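Local atomic coordinates of secreted protein ASP-2 (Necator americanus, PDB entry 4LY5), a protein that is of uncertain molecular function but, as a secreted hookworm member of the CAP superfamily, probably acts outside the cells of the parasite, at the interface with its host. Residues S13-Q18 against D96-A101; C57-T62 against T143-C148; C70-S75 against I87-D92; L121-G126 against N168-D173. All blocks are in the same frame, centred on the assembly; numbering follows the deposited sequence.

Contact 1: residues S13-Q18 against D96-A101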
loop_
_atom_site.group_PDB
_atom_site.type_symbol
_atom_site.label_atom_id
_atom_site.label_comp_id
_atom_site.label_asym_id
_atom_site.label_seq_id
_atom_site.Cartn_x
_atom_site.Cartn_y
_atom_site.Cartn_z
ATOM N N SER A 13 -7.513 3.094 15.877
ATOM C CA SER A 13 -7.814 4.527 16.151
ATOM C C SER A 13 -8.111 5.296 14.869
ATOM O O SER A 13 -7.620 4.934 13.788
ATOM C CB SER A 13 -6.642 5.197 16.914
ATOM O OG SER A 13 -5.438 5.294 16.129
ATOM N N GLU A 14 -8.890 6.365 14.942
ATOM C CA GLU A 14 -9.086 7.193 13.793
ATOM C C GLU A 14 -7.738 7.829 13.370
ATOM O O GLU A 14 -7.486 7.990 12.171
ATOM C CB GLU A 14 -10.117 8.274 14.084
ATOM C CG GLU A 14 -10.817 8.809 12.839
ATOM C CD GLU A 14 -11.577 7.783 11.985
ATOM O OE1 GLU A 14 -11.944 6.677 12.448
ATOM O OE2 GLU A 14 -11.821 8.103 10.789
ATOM N N GLU A 15 -6.909 8.190 14.343
ATOM C CA GLU A 15 -5.563 8.702 14.020
ATOM C C GLU A 15 -4.753 7.708 13.118
ATOM O O GLU A 15 -4.083 8.119 12.168
ATOM C CB GLU A 15 -4.799 9.063 15.293
ATOM C CG GLU A 15 -3.556 9.937 15.075
ATOM C CD GLU A 15 -2.600 9.982 16.277
ATOM O OE1 GLU A 15 -2.637 9.087 17.166
ATOM O OE2 GLU A 15 -1.776 10.922 16.322
ATOM N N ALA A 16 -4.776 6.427 13.455
ATOM C CA ALA A 16 -3.999 5.438 12.637
ATOM C C ALA A 16 -4.610 5.267 11.271
ATOM O O ALA A 16 -3.900 5.138 10.242
ATOM C CB ALA A 16 -3.988 4.103 13.327
ATOM N N ARG A 17 -5.978 5.196 11.236
ATOM C CA ARG A 17 -6.661 5.095 9.911
ATOM C C ARG A 17 -6.298 6.241 9.017
ATOM O O ARG A 17 -6.057 6.049 7.768
ATOM C CB ARG A 17 -8.204 5.110 10.105
ATOM C CG ARG A 17 -8.715 3.850 10.780
ATOM C CD ARG A 17 -10.251 3.981 10.953
ATOM N NE ARG A 17 -10.820 2.792 11.581
ATOM C CZ ARG A 17 -11.329 2.777 12.805
ATOM N NH1 ARG A 17 -11.493 3.914 13.497
ATOM N NH2 ARG A 17 -11.820 1.647 13.289
ATOM N N GLN A 18 -6.282 7.479 9.586
ATOM C CA GLN A 18 -5.966 8.692 8.859
ATOM C C GLN A 18 -4.562 8.616 8.359
ATOM O O GLN A 18 -4.302 8.945 7.167
ATOM C CB GLN A 18 -6.267 9.974 9.704
ATOM C CG GLN A 18 -7.721 10.422 9.388
ATOM C CD GLN A 18 -8.166 11.727 10.090
ATOM O OE1 GLN A 18 -7.631 12.104 11.138
ATOM N NE2 GLN A 18 -9.145 12.421 9.494
ATOM N N ASP A 96 2.641 3.166 19.658
ATOM C CA ASP A 96 1.442 3.941 19.340
ATOM C C ASP A 96 0.989 3.528 17.928
ATOM O O ASP A 96 1.846 3.266 17.064
ATOM C CB ASP A 96 1.827 5.428 19.358
ATOM C CG ASP A 96 0.745 6.335 18.802
ATOM O OD1 ASP A 96 0.653 6.485 17.559
ATOM O OD2 ASP A 96 0.003 6.960 19.602
ATOM N N LYS A 97 -0.323 3.446 17.708
ATOM C CA LYS A 97 -0.791 2.752 16.474
ATOM C C LYS A 97 -0.561 3.569 15.235
ATOM O O LYS A 97 -0.326 2.988 14.143
ATOM C CB LYS A 97 -2.251 2.293 16.566
ATOM C CG LYS A 97 -2.445 1.163 17.594
ATOM C CD LYS A 97 -3.854 0.647 17.668
ATOM C CE LYS A 97 -3.881 -0.546 18.638
ATOM N NZ LYS A 97 -4.871 -1.517 18.140
ATOM N N ALA A 98 -0.699 4.891 15.359
ATOM C CA ALA A 98 -0.371 5.838 14.241
ATOM C C ALA A 98 1.091 5.882 13.881
ATOM O O ALA A 98 1.429 5.975 12.690
ATOM C CB ALA A 98 -0.873 7.247 14.574
ATOM N N LYS A 99 1.972 5.731 14.863
ATOM C CA LYS A 99 3.423 5.597 14.641
ATOM C C LYS A 99 3.737 4.293 13.891
ATOM O O LYS A 99 4.523 4.261 12.892
ATOM C CB LYS A 99 4.195 5.732 16.002
ATOM C CG LYS A 99 5.709 5.538 15.899
ATOM C CD LYS A 99 6.431 5.733 17.232
ATOM C CE LYS A 99 7.946 5.607 17.076
ATOM N NZ LYS A 99 8.644 5.759 18.392
ATOM N N ALA A 100 3.092 3.218 14.343
ATOM C CA ALA A 100 3.195 1.888 13.676
ATOM C C ALA A 100 2.653 2.025 12.200
ATOM O O ALA A 100 3.256 1.417 11.290
ATOM C CB ALA A 100 2.423 0.814 14.478
ATOM N N ALA A 101 1.574 2.807 11.946
ATOM C CA ALA A 101 1.042 3.019 10.550
ATOM C C ALA A 101 2.101 3.716 9.749
ATOM O O ALA A 101 2.339 3.370 8.582
ATOM C CB ALA A 101 -0.228 3.873 10.583
#
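Glu-15 swings CG away from its own backbone N (chi1 -165°) and stays extended beyond it, which carries its carboxylate across to the methyl of Ala-98. Two helices of the CAP domain's alpha-beta-alpha sandwich, 14-32 and 97-109, start here side by side. Their first turns run nearly parallel, 12° between directions, with axes 8.1 Å apart, and small residues make this closeness possible: the CA atoms of Ala-16 and Ala-98 are only 4.0 Å apart. The CB of Ala-16 packs against Lys-97 CB and the peptide joining Lys-97 to Ala-98. Next to it, the acidic end of Glu-15 lies against Ala-98, OE1 coming within 3.6 Å of Ala-98 CB.

No hydrogen bond spans the two turns; polar groups serve each helix start separately. Ser-13 caps its helix, OG accepting from Ala-16 N at 3.0 Å. Asp-96 does the same for the second helix: OD1 takes the Lys-99 N-H through its anti lone pair at 3.1 Å (155° at the hydrogen). Its other oxygen, OD2, sits 4.2 Å from Glu-15 OE1, the two carboxylate planes at right angles. These like charges probably repel mildly, an effect the helix N-terminus would offset at Asp-96. Lys-97 begins toward the first helix, then leads away, and its NZ donates to the carbonyl oxygens of Val-150 and Gly-11. One turn further on, Ala-101 closes the seam by setting its CB 3.9 Å from the carbonyl O of Ala-16.

Contact 2: residues C57-T62 against T143-C148; sequences CEVEKT and TVKLGC
Helix 57-67 is laid on one face of the central sheet of the CAP sandwich, its first turns crossing strand 145-152 at -42° over Gly-147. With no side chain at Gly-147, the helix and strand backbones come into direct contact: the axes come within 5.8 Å, and Glu-60 N stands 3.6 Å from Gly-147 CA. Val-59 fills the flank. Its CG1, anti to the backbone N (chi1 175°), presses on Gly-147 N at 3.3 Å, while CG2 lies 4.3 Å from Lys-145 CB. Leu-146 points to the other face of the strand, where it meets Phe-20, Leu-21 and His-24 of helix 14-32.

Glu-60 runs fully extended alongside Cys-148, and its CG passes 3.2 Å from Cys-148 O. Its OE2 lies 3.5 Å from the same oxygen, two acceptors that cannot bond each other. The carboxylate is held from elsewhere: OE2 by Arg-17 NE and Tyr-55 OH, OE1 by Asn-10 ND2. Tyr-55 OH also bonds Cys-148 N, so one hydroxyl joins the helix acid to the strand backbone. The contact is thus steric along Val-59 and Gly-147, whereas the buried acid of Glu-60 is probably stabilised as an anion by the guanidinium and the donors around it.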
loop_
_atom_site.group_PDB
_atom_site.type_symbol
_atom_site.label_atom_id
_atom_site.label_comp_id
_atom_site.label_asym_id
_atom_site.label_seq_id
_atom_site.Cartn_x
_atom_site.Cartn_y
_atom_site.Cartn_z
ATOM N N CYS A 57 -14.012 0.466 5.701
ATOM C CA CYS A 57 -14.172 -0.301 6.940
ATOM C C CYS A 57 -14.341 -1.816 6.779
ATOM O O CYS A 57 -14.002 -2.563 7.718
ATOM C CB CYS A 57 -15.390 0.226 7.785
ATOM S SG CYS A 57 -15.392 1.979 7.972
ATOM N N GLU A 58 -14.886 -2.307 5.662
ATOM C CA GLU A 58 -14.939 -3.769 5.490
ATOM C C GLU A 58 -13.595 -4.404 5.169
ATOM O O GLU A 58 -13.307 -5.540 5.586
ATOM C CB GLU A 58 -15.950 -4.175 4.407
ATOM C CG GLU A 58 -17.406 -4.048 4.822
ATOM C CD GLU A 58 -17.681 -4.894 6.060
ATOM O OE1 GLU A 58 -17.885 -4.279 7.143
ATOM O OE2 GLU A 58 -17.594 -6.145 5.925
ATOM N N VAL A 59 -12.783 -3.669 4.404
ATOM C CA VAL A 59 -11.401 -4.159 4.142
ATOM C C VAL A 59 -10.663 -4.183 5.490
ATOM O O VAL A 59 -9.787 -5.022 5.752
ATOM C CB VAL A 59 -10.701 -3.234 3.072
ATOM C CG1 VAL A 59 -9.220 -3.653 2.867
ATOM C CG2 VAL A 59 -11.447 -3.188 1.704
ATOM N N GLU A 60 -10.890 -3.139 6.277
ATOM C CA GLU A 60 -10.279 -3.091 7.647
ATOM C C GLU A 60 -10.644 -4.349 8.459
ATOM O O GLU A 60 -9.805 -4.980 9.171
ATOM C CB GLU A 60 -10.640 -1.794 8.420
ATOM C CG GLU A 60 -10.118 -1.775 9.877
ATOM C CD GLU A 60 -10.449 -0.504 10.625
ATOM O OE1 GLU A 60 -11.320 -0.499 11.533
ATOM O OE2 GLU A 60 -9.877 0.526 10.310
ATOM N N LYS A 61 -11.916 -4.728 8.334
ATOM C CA LYS A 61 -12.398 -5.928 9.071
ATOM C C LYS A 61 -11.633 -7.189 8.696
ATOM O O LYS A 61 -11.194 -7.928 9.562
ATOM C CB LYS A 61 -13.917 -6.103 8.867
ATOM C CG LYS A 61 -14.529 -7.245 9.682
ATOM C CD LYS A 61 -15.812 -7.731 8.994
ATOM C CE LYS A 61 -16.376 -9.020 9.593
ATOM N NZ LYS A 61 -16.862 -8.843 11.000
ATOM N N THR A 62 -11.336 -7.417 7.425
ATOM C CA THR A 62 -10.577 -8.628 7.064
ATOM C C THR A 62 -9.102 -8.490 7.403
ATOM O O THR A 62 -8.440 -9.458 7.704
ATOM C CB THR A 62 -10.766 -9.088 5.585
ATOM O OG1 THR A 62 -10.704 -7.956 4.686
ATOM C CG2 THR A 62 -12.226 -9.835 5.355
ATOM N N THR A 143 -5.929 -0.280 -7.622
ATOM C CA THR A 143 -6.312 -0.458 -6.232
ATOM C C THR A 143 -6.764 0.866 -5.598
ATOM O O THR A 143 -6.049 1.862 -5.641
ATOM C CB THR A 143 -5.134 -1.011 -5.433
ATOM O OG1 THR A 143 -4.851 -2.309 -5.907
ATOM C CG2 THR A 143 -5.526 -1.097 -3.972
ATOM N N VAL A 144 -8.024 0.909 -5.183
ATOM C CA VAL A 144 -8.705 2.110 -4.674
ATOM C C VAL A 144 -9.322 2.068 -3.285
ATOM O O VAL A 144 -9.863 3.059 -2.840
ATOM C CB VAL A 144 -9.815 2.632 -5.656
ATOM C CG1 VAL A 144 -9.184 3.105 -6.963
ATOM C CG2 VAL A 144 -10.896 1.552 -5.872
ATOM N N LYS A 145 -9.286 0.931 -2.634
ATOM C CA LYS A 145 -9.817 0.823 -1.278
ATOM C C LYS A 145 -8.682 0.327 -0.362
ATOM O O LYS A 145 -7.933 -0.599 -0.757
ATOM C CB LYS A 145 -10.961 -0.214 -1.322
ATOM C CG LYS A 145 -12.280 0.377 -1.848
ATOM C CD LYS A 145 -13.417 -0.665 -1.870
ATOM C CE LYS A 145 -12.935 -2.082 -2.189
ATOM N NZ LYS A 145 -13.970 -3.129 -1.947
ATOM N N LEU A 146 -8.579 0.888 0.856
ATOM C CA LEU A 146 -7.526 0.601 1.862
ATOM C C LEU A 146 -8.194 0.298 3.139
ATOM O O LEU A 146 -9.071 1.083 3.510
ATOM C CB LEU A 146 -6.575 1.807 2.022
ATOM C CG LEU A 146 -5.428 1.606 2.999
ATOM C CD1 LEU A 146 -4.488 0.490 2.465
ATOM C CD2 LEU A 146 -4.727 2.984 3.105
ATOM N N GLY A 147 -7.791 -0.777 3.804
ATOM C CA GLY A 147 -8.228 -0.983 5.221
ATOM C C GLY A 147 -7.096 -1.649 5.956
ATOM O O GLY A 147 -6.538 -2.693 5.473
ATOM N N CYS A 148 -6.856 -1.188 7.205
ATOM C CA CYS A 148 -5.721 -1.703 7.930
ATOM C C CYS A 148 -6.018 -1.922 9.379
ATOM O O CYS A 148 -6.927 -1.273 9.937
ATOM C CB CYS A 148 -4.528 -0.688 7.820
ATOM S SG CYS A 148 -4.036 -0.211 6.160
#

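Contact 3: residues C70-S75 against I87-D92; sequences CVFKHS and IFMSSD. With ZN (zinc ion), chain B.
Phe-72 and Ile-87 join the loop after helix 57-67 to edge strand 84-90, the touching parts running in nearly opposite directions. CH-pi contacts dominate. The Phe-72 ring is clasped between two side chains: Ile-87 CD1 lies over one face, 3.7 Å from the ring centroid, and Met-89 CG over the opposite face at 3.8 Å. The ring edge meets the strand backbone, with CE1 at 3.6 Å from Phe-88 C. Ile-87 serves a second ring as well, its CG1 lying 4.1 Å from the centroid of the His-74 imidazole.

A Met-aromatic contact adds to the grip: Met-89 SD sits 3.9 Å from the Phe-72 centroid, on the same face as its CG. This follows from CG lying between the backbone N and carbonyl carbon (chi1 58°) with SD extended beyond it, which lays the thioether over the ring face.

Metal coordination is the third kind. His-74 NE2 binds the zinc ion at 2.2 Å, and ND1 is hydrogen-bonded to Glu-85 OE1 in the second shell. With one nitrogen on the metal, the other on an acid and Ile-87 against a face, the imidazole has little freedom to rotate, consistent with a histidine preset for zinc in the CAP cavity.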
loop_
_atom_site.group_PDB
_atom_site.type_symbol
_atom_site.label_atom_id
_atom_site.label_comp_id
_atom_site.label_asym_id
_atom_site.label_seq_id
_atom_site.Cartn_x
_atom_site.Cartn_y
_atom_site.Cartn_z
ATOM N N CYS A 70 -2.237 -12.665 15.601
ATOM C CA CYS A 70 -0.892 -12.494 16.109
ATOM C C CYS A 70 0.124 -13.499 15.558
ATOM O O CYS A 70 1.088 -13.858 16.235
ATOM C CB CYS A 70 -0.890 -12.449 17.649
ATOM S SG CYS A 70 -1.450 -10.833 18.242
ATOM N N VAL A 71 -0.089 -13.952 14.310
ATOM C CA VAL A 71 0.925 -14.751 13.644
ATOM C C VAL A 71 1.380 -13.942 12.415
ATOM O O VAL A 71 0.524 -13.527 11.586
ATOM C CB VAL A 71 0.339 -16.119 13.212
ATOM C CG1 VAL A 71 1.363 -16.882 12.344
ATOM C CG2 VAL A 71 -0.044 -16.958 14.438
ATOM N N PHE A 72 2.683 -13.695 12.326
ATOM C CA PHE A 72 3.245 -12.932 11.177
ATOM C C PHE A 72 3.086 -13.784 9.898
ATOM O O PHE A 72 3.941 -14.635 9.584
ATOM C CB PHE A 72 4.677 -12.439 11.411
ATOM C CG PHE A 72 5.202 -11.501 10.328
ATOM C CD1 PHE A 72 4.735 -10.166 10.233
ATOM C CD2 PHE A 72 6.216 -11.916 9.416
ATOM C CE1 PHE A 72 5.162 -9.319 9.207
ATOM C CE2 PHE A 72 6.661 -11.058 8.411
ATOM C CZ PHE A 72 6.178 -9.752 8.322
ATOM N N LYS A 73 1.988 -13.589 9.173
ATOM C CA LYS A 73 1.731 -14.466 8.023
ATOM C C LYS A 73 0.755 -13.855 7.089
ATOM O O LYS A 73 -0.255 -13.288 7.530
ATOM C CB LYS A 73 1.135 -15.779 8.597
ATOM C CG LYS A 73 1.251 -17.044 7.784
ATOM C CD LYS A 73 0.428 -18.112 8.515
ATOM C CE LYS A 73 -0.626 -18.718 7.602
ATOM N NZ LYS A 73 -0.044 -19.350 6.372
ATOM N N HIS A 74 1.002 -13.946 5.791
ATOM C CA HIS A 74 -0.028 -13.593 4.815
ATOM C C HIS A 74 -1.281 -14.475 4.973
ATOM O O HIS A 74 -1.196 -15.653 5.358
ATOM C CB HIS A 74 0.534 -13.626 3.378
ATOM C CG HIS A 74 1.303 -12.406 3.036
ATOM N ND1 HIS A 74 0.697 -11.181 2.819
ATOM C CD2 HIS A 74 2.635 -12.200 2.895
ATOM C CE1 HIS A 74 1.617 -10.286 2.520
ATOM N NE2 HIS A 74 2.798 -10.866 2.573
ATOM N N SER A 75 -2.465 -13.876 4.901
ATOM C CA SER A 75 -3.711 -14.672 4.856
ATOM C C SER A 75 -3.893 -15.339 3.520
ATOM O O SER A 75 -3.366 -14.866 2.471
ATOM C CB SER A 75 -4.884 -13.763 5.230
ATOM O OG SER A 75 -5.006 -12.773 4.242
ATOM N N ILE A 87 1.981 -6.885 4.922
ATOM C CA ILE A 87 2.121 -7.122 6.392
ATOM C C ILE A 87 3.425 -6.576 6.929
ATOM O O ILE A 87 4.403 -6.408 6.204
ATOM C CB ILE A 87 2.005 -8.615 6.726
ATOM C CG1 ILE A 87 3.172 -9.469 6.088
ATOM C CG2 ILE A 87 0.627 -9.217 6.441
ATOM C CD1 ILE A 87 3.192 -10.908 6.653
ATOM N N PHE A 88 3.472 -6.208 8.240
ATOM C CA PHE A 88 4.642 -5.587 8.794
ATOM C C PHE A 88 4.667 -5.921 10.255
ATOM O O PHE A 88 3.607 -6.028 10.889
ATOM C CB PHE A 88 4.558 -4.061 8.664
ATOM C CG PHE A 88 5.638 -3.335 9.387
ATOM C CD1 PHE A 88 6.901 -3.217 8.825
ATOM C CD2 PHE A 88 5.369 -2.724 10.613
ATOM C CE1 PHE A 88 7.895 -2.499 9.514
ATOM C CE2 PHE A 88 6.356 -2.016 11.280
ATOM C CZ PHE A 88 7.615 -1.911 10.728
ATOM N N MET A 89 5.867 -6.116 10.796
ATOM C CA MET A 89 5.964 -6.249 12.282
ATOM C C MET A 89 7.151 -5.433 12.804
ATOM O O MET A 89 8.138 -5.124 12.084
ATOM C CB MET A 89 6.021 -7.709 12.661
ATOM C CG MET A 89 7.221 -8.427 11.987
ATOM S SD MET A 89 7.484 -10.061 12.714
ATOM C CE MET A 89 7.934 -9.696 14.366
ATOM N N SER A 90 7.051 -5.036 14.081
ATOM C CA SER A 90 8.106 -4.344 14.804
ATOM C C SER A 90 8.134 -5.020 16.168
ATOM O O SER A 90 7.089 -5.485 16.611
ATOM C CB SER A 90 7.752 -2.842 14.961
ATOM O OG SER A 90 8.334 -2.305 16.113
ATOM N N SER A 91 9.300 -5.056 16.840
ATOM C CA SER A 91 9.443 -5.814 18.097
ATOM C C SER A 91 8.909 -4.949 19.227
ATOM O O SER A 91 8.694 -5.475 20.287
ATOM C CB SER A 91 10.921 -6.113 18.399
ATOM O OG SER A 91 11.550 -4.850 18.529
ATOM N N ASP A 92 8.594 -3.666 18.970
ATOM C CA ASP A 92 8.017 -2.762 20.011
ATOM C C ASP A 92 6.501 -2.927 20.083
ATOM O O ASP A 92 5.770 -2.193 19.403
ATOM C CB ASP A 92 8.435 -1.347 19.628
ATOM C CG ASP A 92 8.115 -0.273 20.690
ATOM O OD1 ASP A 92 7.548 -0.583 21.733
ATOM O OD2 ASP A 92 8.438 0.922 20.454
HETATM ZN ZN ZN B . 4.521 -10.033 1.533
#

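Contact 4: residues L121-G126 against N168-D173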
loop_
_atom_site.group_PDB
_atom_site.type_symbol
_atom_site.label_atom_id
_atom_site.label_comp_id
_atom_site.label_asym_id
_atom_site.label_seq_id
_atom_site.Cartn_x
_atom_site.Cartn_y
_atom_site.Cartn_z
ATOM N N LEU A 121 7.415 -1.628 -15.861
ATOM C CA LEU A 121 6.496 -1.933 -14.742
ATOM C C LEU A 121 5.637 -3.150 -14.873
ATOM O O LEU A 121 4.729 -3.359 -14.062
ATOM C CB LEU A 121 5.566 -0.765 -14.475
ATOM C CG LEU A 121 6.250 0.606 -14.399
ATOM C CD1 LEU A 121 5.183 1.680 -14.186
ATOM C CD2 LEU A 121 7.386 0.742 -13.351
ATOM N N LYS A 122 5.897 -3.998 -15.859
ATOM C CA LYS A 122 5.118 -5.242 -15.987
ATOM C C LYS A 122 5.497 -6.214 -14.871
ATOM O O LYS A 122 6.695 -6.478 -14.621
ATOM C CB LYS A 122 5.419 -5.857 -17.375
ATOM C CG LYS A 122 4.674 -7.118 -17.714
ATOM C CD LYS A 122 5.497 -7.898 -18.762
ATOM C CE LYS A 122 4.839 -7.937 -20.146
ATOM N NZ LYS A 122 4.406 -6.613 -20.682
ATOM N N LEU A 123 4.514 -6.758 -14.183
ATOM C CA LEU A 123 4.837 -7.496 -12.970
ATOM C C LEU A 123 5.211 -8.969 -13.210
ATOM O O LEU A 123 4.388 -9.866 -13.026
ATOM C CB LEU A 123 3.720 -7.369 -11.938
ATOM C CG LEU A 123 4.149 -7.964 -10.585
ATOM C CD1 LEU A 123 4.885 -6.933 -9.719
ATOM C CD2 LEU A 123 2.978 -8.567 -9.839
ATOM N N THR A 124 6.464 -9.185 -13.619
ATOM C CA THR A 124 7.002 -10.515 -13.938
ATOM C C THR A 124 7.665 -11.184 -12.713
ATOM O O THR A 124 8.075 -10.502 -11.773
ATOM C CB THR A 124 8.032 -10.440 -15.090
ATOM O OG1 THR A 124 9.130 -9.605 -14.698
ATOM C CG2 THR A 124 7.404 -9.907 -16.383
ATOM N N GLY A 125 7.772 -12.518 -12.743
ATOM C CA GLY A 125 8.355 -13.316 -11.649
ATOM C C GLY A 125 9.746 -12.902 -11.198
ATOM O O GLY A 125 10.098 -13.037 -10.017
ATOM N N GLY A 126 10.543 -12.399 -12.141
ATOM C CA GLY A 126 11.856 -11.848 -11.828
ATOM C C GLY A 126 11.678 -10.620 -10.961
ATOM O O GLY A 126 12.380 -10.456 -9.956
ATOM N N ASN A 168 -0.854 -6.691 -7.695
ATOM C CA ASN A 168 0.215 -7.672 -7.936
ATOM C C ASN A 168 -0.302 -8.862 -8.821
ATOM O O ASN A 168 0.136 -9.983 -8.654
ATOM C CB ASN A 168 0.877 -8.175 -6.636
ATOM C CG ASN A 168 1.665 -7.065 -5.928
ATOM O OD1 ASN A 168 1.859 -5.998 -6.512
ATOM N ND2 ASN A 168 2.127 -7.327 -4.739
ATOM N N MET A 169 -1.204 -8.569 -9.748
ATOM C CA MET A 169 -1.595 -9.575 -10.759
ATOM C C MET A 169 -0.432 -9.884 -11.739
ATOM O O MET A 169 0.188 -8.968 -12.365
ATOM C CB MET A 169 -2.873 -9.119 -11.466
ATOM C CG MET A 169 -3.974 -8.764 -10.476
ATOM S SD MET A 169 -5.501 -8.072 -11.183
ATOM C CE MET A 169 -5.041 -6.376 -11.609
ATOM N N MET A 170 -0.072 -11.166 -11.837
ATOM C CA MET A 170 1.072 -11.551 -12.701
ATOM C C MET A 170 0.819 -11.111 -14.163
ATOM O O MET A 170 -0.288 -11.226 -14.696
ATOM C CB MET A 170 1.406 -13.050 -12.603
ATOM C CG MET A 170 1.949 -13.502 -11.241
ATOM S SD MET A 170 3.638 -12.938 -10.921
ATOM C CE MET A 170 3.633 -12.616 -9.147
ATOM N N GLY A 171 1.853 -10.562 -14.784
ATOM C CA GLY A 171 1.753 -10.074 -16.147
ATOM C C GLY A 171 1.220 -8.663 -16.367
ATOM O O GLY A 171 1.467 -8.109 -17.433
ATOM N N LYS A 172 0.500 -8.075 -15.394
ATOM C CA LYS A 172 -0.091 -6.724 -15.575
ATOM C C LYS A 172 0.865 -5.600 -15.161
ATOM O O LYS A 172 1.814 -5.835 -14.429
ATOM C CB LYS A 172 -1.426 -6.571 -14.851
ATOM C CG LYS A 172 -2.265 -7.839 -14.854
ATOM C CD LYS A 172 -3.740 -7.547 -15.045
ATOM C CE LYS A 172 -4.394 -8.708 -15.796
ATOM N NZ LYS A 172 -5.342 -8.236 -16.849
ATOM N N ASP A 173 0.618 -4.380 -15.635
ATOM C CA ASP A 173 1.547 -3.287 -15.298
ATOM C C ASP A 173 1.116 -2.795 -13.934
ATOM O O ASP A 173 -0.085 -2.869 -13.599
ATOM C CB ASP A 173 1.455 -2.150 -16.295
ATOM C CG ASP A 173 2.134 -2.479 -17.655
ATOM O OD1 ASP A 173 2.851 -3.482 -17.816
ATOM O OD2 ASP A 173 1.978 -1.676 -18.559
#
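Leu-123 reaches over to Asn-168, where the second segment begins, and the loop 168-173, which follows strand 157-164, then makes a type II beta turn pinned to the 121-124 chain leading into helix 125-129. At Asn-168 the carbonyl O lies 3.4 Å from Leu-123 CD2, a branch brought there by a CG anti to the backbone N (chi1 -171°); the side-chain amide of Asn-168 is hydrogen-bonded to Thr-136 OG1 and Gly-133 O. Met-169 opens the turn, its O accepting from Lys-172 N at 3.2 Å. Met-170 folds back so that CE comes 4.2 Å from Leu-123 CD2, with SD near Leu-123 O.

Gly-171, with positive phi at the third position of the turn, donates its N to Leu-123 O at 3.2 Å; the bond is straight at the hydrogen (165°), although the donor stands above the carbonyl plane. Gly-171 O touches Lys-122 CG. Lys-172 contributes its O to Leu-123 N at 2.9 Å, so Leu-123, the centre of an inverse gamma turn, is gripped at both backbone polar atoms. Asp-173 forms a single beta bridge with Lys-122 and rests OD1 3.4 Å from Lys-122 CA. Asp-173 CA also makes a C-H...O contact with Leu-121 O at 3.4 Å (141° at the hydrogen).

The first three contacts gather round the central sheet, their centres about 15 to 17 Å apart, whereas the centre of contact 4 is about 31 Å from that of contact 1, on the opposite side of the chain's centre. Contacts 1 and 2 touch through the Arg-17 to Glu-60 salt bridge, tying helix 14-32 to helix 57-67. Contact 3 is nested inside the loops closed by both, and its strand 84-90 leads on to helix 97-109. Contacts 2 and 3 reach the same sheet. Contacts 2 and 4 alternate along the chain, nearest atoms about 6 Å apart. Such interleaving is consistent with one compact sandwich, with zinc bound at contact 3 and the side chain of Asn-168 in contact 4 about 7 Å from it.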